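Local coordinates for okadaic acid binding protein 2-alpha (Halichondria okadai, PDB 4WRI) that binds the cytotoxin okadaic acid in an internal pocket of a largely helical fold and is implicated in accumulation of that toxin by the sponge, at residues A11-K16 and N92-I97; N70-G75 and Y82-S87; P100-S105 and F171-Q176. All blocks are in the same frame, centred on the assembly; numbering follows the deposited sequence.

Overall arrangement
All three contacts are largely buried in the helical body, their partly exposed members being I97 in contact 1, Y82 in contact 2 and T174 in contact 3, and none carries a hydrogen bond or salt bridge between its two segments. Contacts 1 and 2 share helix 86-96, their centres about 13 Å apart; N92 joins them through C72 O. Contact 1 rests on indole packing, contact 2 on a leucine, a cysteine and an amide beside an aromatic ring, and contact 3 on two phenylalanines and the T174 methyl. Contact 3 holds F173 of the okadaic acid pocket, whereas the side chains of C72 and A93 stand about 7 and 10 Å from the toxin. W13 and K16 tie contact 1 to segment 171-176 through backbone oxygens.

Contact 1: residues A11-K16 and N92-I97; sequences AHWCRK and NAWLLI
Two helical segments, 11-16 at the start of helix 11-27 and 92-97 on helix 86-96, meet where W13 of the first reaches A93 and W94 of the second. Regular bonding from each residue to the fourth before it runs through both, as in K16 N to H12 O and I97 N to A93 O, each 3.0 Å, and it sets A93 and I97 one turn apart, both with side chains directed to the indole.

With CG anti to the backbone N (chi1 -178°), the W13 indole is carried away from its own helix toward 92-97, and its six-membered ring leads. CH2 runs into the backbone of the other helix, 3.3 Å from W94 N, and meets A93 CB at 3.9 Å, while the carbonyl carbon of A93 sits at the rim of the indole, in its plane. W94 comes in over one face: its CE3 lies 3.8 Å above the plane of the W13 ring, displaced toward the rim. The result is an edge-to-face pair in which W94 offers its edge to the face of W13, the six-membered rings 5.1 Å apart between centroids and inclined at 67°. Toward the nitrogen side of the indole, I97 CD1 touches W13 NE1 and CZ2, each at 3.7 Å.

Both indole nitrogens are buried yet bonded elsewhere. W13 NE1 donates to F173 O, and W94 NE1 is held by the backbone oxygen of the dimethylated lysine at position 7. W13 thus links three helices: 11-27 carries it, 86-96 receives its ring, with V90 also touching it, and 169-174 takes its N-H.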
loop_
_atom_site.group_PDB
_atom_site.type_symbol
_atom_site.label_atom_id
_atom_site.label_comp_id
_atom_site.label_asym_id
_atom_site.label_seq_id
_atom_site.Cartn_x
_atom_site.Cartn_y
_atom_site.Cartn_z
ATOM N N ALA A 11 -3.547 2.400 18.598
ATOM C CA ALA A 11 -2.622 1.286 18.524
ATOM C C ALA A 11 -2.912 0.446 17.284
ATOM O O ALA A 11 -1.989 -0.080 16.649
ATOM C CB ALA A 11 -2.715 0.425 19.781
ATOM N N HIS A 12 -4.189 0.316 16.953
ATOM C CA HIS A 12 -4.570 -0.485 15.804
ATOM C C HIS A 12 -4.073 0.156 14.517
ATOM O O HIS A 12 -3.568 -0.540 13.634
ATOM C CB HIS A 12 -6.085 -0.651 15.741
ATOM C CG HIS A 12 -6.537 -1.421 14.542
ATOM N ND1 HIS A 12 -6.231 -2.750 14.361
ATOM C CD2 HIS A 12 -7.245 -1.036 13.455
ATOM C CE1 HIS A 12 -6.742 -3.155 13.212
ATOM N NE2 HIS A 12 -7.369 -2.141 12.651
ATOM N N TRP A 13 -4.222 1.462 14.390
ATOM C CA TRP A 13 -3.721 2.135 13.199
ATOM C C TRP A 13 -2.213 1.984 13.098
ATOM O O TRP A 13 -1.673 1.750 12.001
ATOM C CB TRP A 13 -4.154 3.585 13.171
ATOM C CG TRP A 13 -3.710 4.336 11.958
ATOM C CD1 TRP A 13 -4.408 4.496 10.791
ATOM C CD2 TRP A 13 -2.482 5.056 11.793
ATOM N NE1 TRP A 13 -3.683 5.249 9.899
ATOM C CE2 TRP A 13 -2.494 5.601 10.492
ATOM C CE3 TRP A 13 -1.356 5.250 12.594
ATOM C CZ2 TRP A 13 -1.439 6.371 9.997
ATOM C CZ3 TRP A 13 -0.317 5.998 12.094
ATOM C CH2 TRP A 13 -0.359 6.547 10.819
ATOM N N CYS A 14 -1.494 2.089 14.207
ATOM C CA CYS A 14 -0.052 1.899 14.120
ATOM C C CYS A 14 0.328 0.511 13.650
ATOM O O CYS A 14 1.309 0.345 12.916
ATOM C CB CYS A 14 0.624 2.203 15.453
ATOM S SG CYS A 14 0.490 3.955 15.916
ATOM N N ARG A 15 -0.436 -0.492 14.071
ATOM C CA ARG A 15 -0.241 -1.846 13.617
ATOM C C ARG A 15 -0.470 -1.943 12.119
ATOM O O ARG A 15 0.276 -2.632 11.424
ATOM C CB ARG A 15 -1.216 -2.777 14.333
ATOM C CG ARG A 15 -0.977 -4.243 14.054
ATOM C CD ARG A 15 -1.966 -5.098 14.826
ATOM N NE ARG A 15 -1.771 -6.504 14.543
ATOM C CZ ARG A 15 -2.686 -7.445 14.771
ATOM N NH1 ARG A 15 -3.852 -7.109 15.301
ATOM N NH2 ARG A 15 -2.439 -8.708 14.467
ATOM N N LYS A 16 -1.504 -1.276 11.624
ATOM C CA LYS A 16 -1.704 -1.251 10.180
ATOM C C LYS A 16 -0.482 -0.615 9.477
ATOM O O LYS A 16 -0.028 -1.135 8.431
ATOM C CB LYS A 16 -3.003 -0.532 9.812
ATOM C CG LYS A 16 -4.266 -1.305 10.175
ATOM C CD LYS A 16 -5.526 -0.617 9.655
ATOM C CE LYS A 16 -5.783 0.755 10.283
ATOM N NZ LYS A 16 -7.033 1.377 9.723
ATOM N N ASN A 92 5.473 9.370 10.408
ATOM C CA ASN A 92 5.403 10.159 9.176
ATOM C C ASN A 92 4.078 9.913 8.456
ATOM O O ASN A 92 3.475 10.847 7.901
ATOM C CB ASN A 92 6.557 9.818 8.225
ATOM C CG ASN A 92 7.893 10.331 8.724
ATOM O OD1 ASN A 92 7.959 10.968 9.777
ATOM N ND2 ASN A 92 8.952 10.078 7.992
ATOM N N ALA A 93 3.623 8.662 8.466
ATOM C CA ALA A 93 2.333 8.324 7.859
ATOM C C ALA A 93 1.206 9.023 8.600
ATOM O O ALA A 93 0.204 9.405 8.003
ATOM C CB ALA A 93 2.127 6.823 7.867
ATOM N N TRP A 94 1.373 9.207 9.904
ATOM C CA TRP A 94 0.352 9.915 10.675
ATOM C C TRP A 94 0.196 11.353 10.176
ATOM O O TRP A 94 -0.926 11.834 9.986
ATOM C CB TRP A 94 0.696 9.857 12.159
ATOM C CG TRP A 94 -0.310 10.490 13.083
ATOM C CD1 TRP A 94 -0.081 11.519 13.949
ATOM C CD2 TRP A 94 -1.696 10.138 13.235
ATOM N NE1 TRP A 94 -1.230 11.815 14.636
ATOM C CE2 TRP A 94 -2.238 10.990 14.220
ATOM C CE3 TRP A 94 -2.527 9.180 12.642
ATOM C CZ2 TRP A 94 -3.579 10.918 14.629
ATOM C CZ3 TRP A 94 -3.874 9.113 13.045
ATOM C CH2 TRP A 94 -4.375 9.972 14.035
ATOM N N LEU A 95 1.317 12.036 9.955
ATOM C CA LEU A 95 1.263 13.376 9.384
ATOM C C LEU A 95 0.708 13.330 7.965
ATOM O O LEU A 95 -0.101 14.175 7.576
ATOM C CB LEU A 95 2.645 14.035 9.387
ATOM C CG LEU A 95 2.996 14.850 10.644
ATOM C CD1 LEU A 95 2.891 14.023 11.913
ATOM C CD2 LEU A 95 4.386 15.477 10.516
ATOM N N LEU A 96 1.113 12.319 7.197
ATOM C CA LEU A 96 0.745 12.243 5.786
ATOM C C LEU A 96 -0.769 12.123 5.582
ATOM O O LEU A 96 -1.334 12.761 4.679
ATOM C CB LEU A 96 1.449 11.063 5.118
ATOM C CG LEU A 96 1.243 10.873 3.619
ATOM C CD1 LEU A 96 1.895 12.001 2.845
ATOM C CD2 LEU A 96 1.805 9.526 3.192
ATOM N N ILE A 97 -1.435 11.329 6.415
ATOM C CA ILE A 97 -2.855 11.084 6.184
ATOM C C ILE A 97 -3.682 12.301 6.593
ATOM O O ILE A 97 -4.886 12.342 6.322
ATOM C CB ILE A 97 -3.384 9.806 6.892
ATOM C CG1 ILE A 97 -3.381 9.966 8.411
ATOM C CG2 ILE A 97 -2.607 8.558 6.442
ATOM C CD1 ILE A 97 -4.081 8.849 9.121
#

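Contact 2: residues N70-G75 and Y82-S87; sequences NHCNLG and YRLTES
L84 packs its two methyls toward segment 70-75, which follows on from helix 61-72, one against C72 and the other against N73. Its CG stands anti to the backbone N (chi1 178°), which carries the branched end across although the CA atoms of L84 and C72 are 8.1 Å apart. CD2 then rests 3.7 Å from C72 CB and equally far from C72 O. CD1 faces the amide end of N73, the two side chains running past each other in opposite senses.

It is CB of C72, not SG, that touches L84 CD2. The helix is weakly bonded at 70-72, with a wider pi-type turn, and the carbonyl oxygen of C72 accepts a hydrogen bond from N92 ND2 in helix 86-96, so this oxygen has a polar partner despite the leucine methyl beside it.

A helix, a loop, a short strand and a second helix follow one another here; with L84 bonded through its backbone to V34 of the antiparallel partner strand, the arrangement is consistent with an EF-hand-like fold. T85 occupies the N-cap position of helix 86-96, with a weak bond from Q88 N to its OG1.

The amide group of N73 lies against the CE2 side of the Y82 ring, with amide and ring planes 72° apart. Y82 also has CG anti to its nitrogen, which lays the ring back toward N73. W68 in helix 61-72 touches N73, Y82 and L84. C72 also touches W24 of helix 11-27 and F39; its side chain is about 7 Å from the bound okadaic acid.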
loop_
_atom_site.group_PDB
_atom_site.type_symbol
_atom_site.label_atom_id
_atom_site.label_comp_id
_atom_site.label_asym_id
_atom_site.label_seq_id
_atom_site.Cartn_x
_atom_site.Cartn_y
_atom_site.Cartn_z
ATOM N N ASN A 70 8.153 11.707 -1.214
ATOM C CA ASN A 70 6.829 12.243 -0.900
ATOM C C ASN A 70 5.984 11.438 0.079
ATOM O O ASN A 70 5.291 12.007 0.924
ATOM C CB ASN A 70 6.024 12.476 -2.190
ATOM C CG ASN A 70 6.606 13.574 -3.049
ATOM O OD1 ASN A 70 7.161 14.548 -2.547
ATOM N ND2 ASN A 70 6.461 13.433 -4.359
ATOM N N HIS A 71 6.017 10.117 -0.036
ATOM C CA HIS A 71 5.207 9.273 0.844
ATOM C C HIS A 71 5.945 8.978 2.135
ATOM O O HIS A 71 5.404 9.171 3.236
ATOM C CB HIS A 71 4.830 7.951 0.157
ATOM C CG HIS A 71 4.037 7.012 1.022
ATOM N ND1 HIS A 71 2.659 6.944 0.992
ATOM C CD2 HIS A 71 4.436 6.099 1.947
ATOM C CE1 HIS A 71 2.244 6.032 1.859
ATOM N NE2 HIS A 71 3.305 5.514 2.461
ATOM N N CYS A 72 7.175 8.501 2.008
ATOM C CA CYS A 72 7.925 8.100 3.193
ATOM C C CYS A 72 8.489 9.245 4.010
ATOM O O CYS A 72 8.613 9.115 5.225
ATOM C CB CYS A 72 9.064 7.173 2.806
ATOM S SG CYS A 72 8.516 5.596 2.180
ATOM N N ASN A 73 8.841 10.338 3.351
ATOM C CA ASN A 73 9.599 11.409 3.996
ATOM C C ASN A 73 8.946 12.768 3.873
ATOM O O ASN A 73 9.634 13.789 3.979
ATOM C CB ASN A 73 11.017 11.451 3.446
ATOM C CG ASN A 73 11.842 10.282 3.926
ATOM O OD1 ASN A 73 12.211 9.393 3.150
ATOM N ND2 ASN A 73 12.103 10.246 5.222
ATOM N N LEU A 74 7.630 12.790 3.660
ATOM C CA LEU A 74 6.806 13.992 3.796
ATOM C C LEU A 74 7.182 15.099 2.829
ATOM O O LEU A 74 6.944 16.282 3.116
ATOM C CB LEU A 74 6.830 14.511 5.243
ATOM C CG LEU A 74 6.361 13.486 6.285
ATOM C CD1 LEU A 74 6.457 14.000 7.732
ATOM C CD2 LEU A 74 4.938 13.039 5.941
ATOM N N GLY A 75 7.779 14.724 1.705
ATOM C CA GLY A 75 8.147 15.670 0.667
ATOM C C GLY A 75 9.524 16.267 0.861
ATOM O O GLY A 75 9.965 17.101 0.070
ATOM N N TYR A 82 20.260 8.388 4.242
ATOM C CA TYR A 82 19.275 8.498 5.330
ATOM C C TYR A 82 18.553 7.168 5.555
ATOM O O TYR A 82 18.133 6.507 4.591
ATOM C CB TYR A 82 18.281 9.607 5.059
ATOM C CG TYR A 82 17.222 9.767 6.127
ATOM C CD1 TYR A 82 17.513 10.379 7.343
ATOM C CD2 TYR A 82 15.925 9.308 5.918
ATOM C CE1 TYR A 82 16.542 10.513 8.309
ATOM C CE2 TYR A 82 14.960 9.456 6.872
ATOM C CZ TYR A 82 15.265 10.051 8.068
ATOM O OH TYR A 82 14.281 10.203 9.018
ATOM N N ARG A 83 18.432 6.766 6.813
ATOM C CA ARG A 83 17.815 5.502 7.182
ATOM C C ARG A 83 16.495 5.707 7.899
ATOM O O ARG A 83 16.481 6.100 9.073
ATOM C CB ARG A 83 18.741 4.718 8.095
ATOM C CG ARG A 83 20.126 4.501 7.520
ATOM C CD ARG A 83 21.054 4.092 8.619
ATOM N NE ARG A 83 22.288 3.516 8.111
ATOM C CZ ARG A 83 22.966 2.554 8.725
ATOM N NH1 ARG A 83 22.542 2.055 9.875
ATOM N NH2 ARG A 83 24.067 2.062 8.164
ATOM N N LEU A 84 15.385 5.407 7.235
ATOM C CA LEU A 84 14.063 5.628 7.818
ATOM C C LEU A 84 13.644 4.393 8.602
ATOM O O LEU A 84 13.521 3.302 8.047
ATOM C CB LEU A 84 13.050 5.919 6.713
ATOM C CG LEU A 84 11.611 6.125 7.174
ATOM C CD1 LEU A 84 11.463 7.441 7.943
ATOM C CD2 LEU A 84 10.710 6.105 5.943
ATOM N N THR A 85 13.432 4.553 9.905
ATOM C CA THR A 85 13.080 3.408 10.739
ATOM C C THR A 85 11.590 3.088 10.707
ATOM O O THR A 85 10.785 3.937 10.348
ATOM C CB THR A 85 13.480 3.623 12.214
ATOM O OG1 THR A 85 12.715 4.704 12.778
ATOM C CG2 THR A 85 14.972 3.919 12.338
ATOM N N GLU A 86 11.234 1.887 11.150
ATOM C CA GLU A 86 9.827 1.495 11.197
ATOM C C GLU A 86 8.968 2.470 12.006
ATOM O O GLU A 86 7.931 2.925 11.536
ATOM C CB GLU A 86 9.692 0.096 11.787
ATOM C CG GLU A 86 8.264 -0.404 11.915
ATOM C CD GLU A 86 8.215 -1.667 12.732
ATOM O OE1 GLU A 86 7.817 -1.611 13.911
ATOM O OE2 GLU A 86 8.599 -2.737 12.209
ATOM N N SER A 87 9.415 2.827 13.208
ATOM C CA SER A 87 8.571 3.677 14.046
ATOM C C SER A 87 8.456 5.065 13.458
ATOM O O SER A 87 7.420 5.739 13.581
ATOM C CB SER A 87 9.120 3.728 15.466
ATOM O OG SER A 87 10.370 4.385 15.504
#

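Contact 3: residues P100-S105 and F171-Q176; sequences PDFEAS and FFFTDQ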
loop_
_atom_site.group_PDB
_atom_site.type_symbol
_atom_site.label_atom_id
_atom_site.label_comp_id
_atom_site.label_asym_id
_atom_site.label_seq_id
_atom_site.Cartn_x
_atom_site.Cartn_y
_atom_site.Cartn_z
ATOM N N PRO A 100 -4.297 17.429 3.089
ATOM C CA PRO A 100 -5.504 17.607 2.273
ATOM C C PRO A 100 -5.486 16.790 0.983
ATOM O O PRO A 100 -6.543 16.434 0.471
ATOM C CB PRO A 100 -5.480 19.104 1.948
ATOM C CG PRO A 100 -4.783 19.715 3.117
ATOM C CD PRO A 100 -3.727 18.721 3.520
ATOM N N ASP A 101 -4.297 16.501 0.471
ATOM C CA ASP A 101 -4.176 15.785 -0.795
ATOM C C ASP A 101 -3.868 14.298 -0.637
ATOM O O ASP A 101 -3.546 13.630 -1.617
ATOM C CB ASP A 101 -3.094 16.432 -1.660
ATOM C CG ASP A 101 -1.778 16.591 -0.921
ATOM O OD1 ASP A 101 -1.046 15.585 -0.782
ATOM O OD2 ASP A 101 -1.476 17.719 -0.474
ATOM N N PHE A 102 -3.963 13.775 0.580
ATOM C CA PHE A 102 -3.622 12.366 0.786
ATOM C C PHE A 102 -4.487 11.411 -0.039
ATOM O O PHE A 102 -3.963 10.500 -0.691
ATOM C CB PHE A 102 -3.696 11.971 2.259
ATOM C CG PHE A 102 -3.432 10.509 2.490
ATOM C CD1 PHE A 102 -2.169 9.985 2.255
ATOM C CD2 PHE A 102 -4.444 9.660 2.919
ATOM C CE1 PHE A 102 -1.914 8.632 2.454
ATOM C CE2 PHE A 102 -4.192 8.311 3.124
ATOM C CZ PHE A 102 -2.925 7.802 2.894
ATOM N N GLU A 103 -5.802 11.593 0.008
ATOM C CA GLU A 103 -6.703 10.697 -0.707
ATOM C C GLU A 103 -6.341 10.682 -2.190
ATOM O O GLU A 103 -6.270 9.627 -2.817
ATOM C CB GLU A 103 -8.162 11.108 -0.497
ATOM C CG GLU A 103 -9.166 10.132 -1.079
ATOM C CD GLU A 103 -10.605 10.547 -0.827
ATOM O OE1 GLU A 103 -10.833 11.482 -0.028
ATOM O OE2 GLU A 103 -11.504 9.922 -1.425
ATOM N N ALA A 104 -6.078 11.856 -2.749
ATOM C CA ALA A 104 -5.708 11.968 -4.154
ATOM C C ALA A 104 -4.382 11.285 -4.450
ATOM O O ALA A 104 -4.226 10.715 -5.523
ATOM C CB ALA A 104 -5.657 13.434 -4.581
ATOM N N SER A 105 -3.439 11.325 -3.507
ATOM C CA SER A 105 -2.137 10.686 -3.716
ATOM C C SER A 105 -2.295 9.163 -3.787
ATOM O O SER A 105 -1.671 8.505 -4.621
ATOM C CB SER A 105 -1.102 11.091 -2.637
ATOM O OG SER A 105 -1.364 10.498 -1.361
ATOM N N PHE A 171 -9.982 3.255 3.781
ATOM C CA PHE A 171 -10.311 2.780 5.125
ATOM C C PHE A 171 -9.062 2.278 5.838
ATOM O O PHE A 171 -8.783 2.627 6.995
ATOM C CB PHE A 171 -11.364 1.668 5.063
ATOM C CG PHE A 171 -11.630 0.992 6.387
ATOM C CD1 PHE A 171 -10.807 -0.019 6.861
ATOM C CD2 PHE A 171 -12.718 1.382 7.167
ATOM C CE1 PHE A 171 -11.052 -0.643 8.078
ATOM C CE2 PHE A 171 -12.970 0.750 8.388
ATOM C CZ PHE A 171 -12.134 -0.247 8.841
ATOM N N PHE A 172 -8.303 1.431 5.163
ATOM C CA PHE A 172 -7.103 0.862 5.759
ATOM C C PHE A 172 -6.141 1.960 6.229
ATOM O O PHE A 172 -5.603 1.889 7.339
ATOM C CB PHE A 172 -6.414 -0.083 4.767
ATOM C CG PHE A 172 -5.117 -0.601 5.276
ATOM C CD1 PHE A 172 -5.068 -1.743 6.041
ATOM C CD2 PHE A 172 -3.933 0.089 5.022
ATOM C CE1 PHE A 172 -3.858 -2.204 6.554
ATOM C CE2 PHE A 172 -2.747 -0.362 5.535
ATOM C CZ PHE A 172 -2.696 -1.508 6.301
ATOM N N PHE A 173 -5.909 2.965 5.390
ATOM C CA PHE A 173 -4.914 3.987 5.713
ATOM C C PHE A 173 -5.389 5.021 6.720
ATOM O O PHE A 173 -4.571 5.722 7.291
ATOM C CB PHE A 173 -4.373 4.684 4.451
ATOM C CG PHE A 173 -3.185 3.983 3.847
ATOM C CD1 PHE A 173 -1.908 4.189 4.360
ATOM C CD2 PHE A 173 -3.349 3.118 2.778
ATOM C CE1 PHE A 173 -0.804 3.535 3.808
ATOM C CE2 PHE A 173 -2.248 2.448 2.231
ATOM C CZ PHE A 173 -0.984 2.656 2.757
ATOM N N THR A 174 -6.691 5.100 6.982
ATOM C CA THR A 174 -7.209 6.182 7.826
ATOM C C THR A 174 -8.048 5.760 9.028
ATOM O O THR A 174 -8.046 6.472 10.033
ATOM C CB THR A 174 -8.024 7.201 7.024
ATOM O OG1 THR A 174 -9.196 6.571 6.496
ATOM C CG2 THR A 174 -7.190 7.806 5.878
ATOM N N ASP A 175 -8.773 4.649 8.955
ATOM C CA ASP A 175 -9.649 4.281 10.066
ATOM C C ASP A 175 -8.868 4.013 11.358
ATOM O O ASP A 175 -7.781 3.449 11.332
ATOM C CB ASP A 175 -10.526 3.074 9.689
ATOM C CG ASP A 175 -11.471 2.695 10.807
ATOM O OD1 ASP A 175 -12.536 3.353 10.888
ATOM O OD2 ASP A 175 -11.137 1.807 11.603
ATOM N N GLN A 176 -9.438 4.419 12.490
ATOM C CA GLN A 176 -8.744 4.292 13.764
ATOM C C GLN A 176 -9.202 3.130 14.617
ATOM O O GLN A 176 -8.391 2.472 15.249
ATOM C CB GLN A 176 -8.902 5.579 14.576
ATOM C CG GLN A 176 -8.264 6.778 13.924
ATOM C CD GLN A 176 -6.768 6.586 13.737
ATOM O OE1 GLN A 176 -6.012 6.519 14.700
ATOM N NE2 GLN A 176 -6.341 6.466 12.498
#
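The chi1 of F102, 177°, puts CG opposite the backbone N and carries the ring from the first turn of helix 102-105 to F173 and T174, where T174 in turn holds CG2 anti to its carbonyl carbon and toward the ring. The contact joins two short helices of a mostly helical fold, probably EF-hand-like, at the wall of the toxin pocket: F173 itself touches okadaic acid.

The two phenylalanines form an offset edge-to-face pair. Their side chains run at about a right angle to each other, while the ring planes are inclined at 64°; the edge of F102 is directed toward the face of F173, with centroids 6.0 Å apart. F102 CZ does most of the touching, 3.8 Å from F173 CB, which lies in the plane of the F102 ring, and 3.9 Å from F173 CG. Next to it, F102 CE2 meets T174 CG2 at 4.1 Å. L96 and I97 also touch F102, and F172 CD2 lies over one face of F173.

Several hydrogen bonds fix the backbone on which these rings are mounted. T174 OG1 bonds to L170 O within its own helix, and S105 OG donates to F102 O at 2.7 Å. F171 O accepts from both T174 N and D175 N. Past the helix end, Q176 folds back, its NE2 donating to T174 O at 3.0 Å in a nearly straight bond (170°) that arrives from above the carbonyl plane.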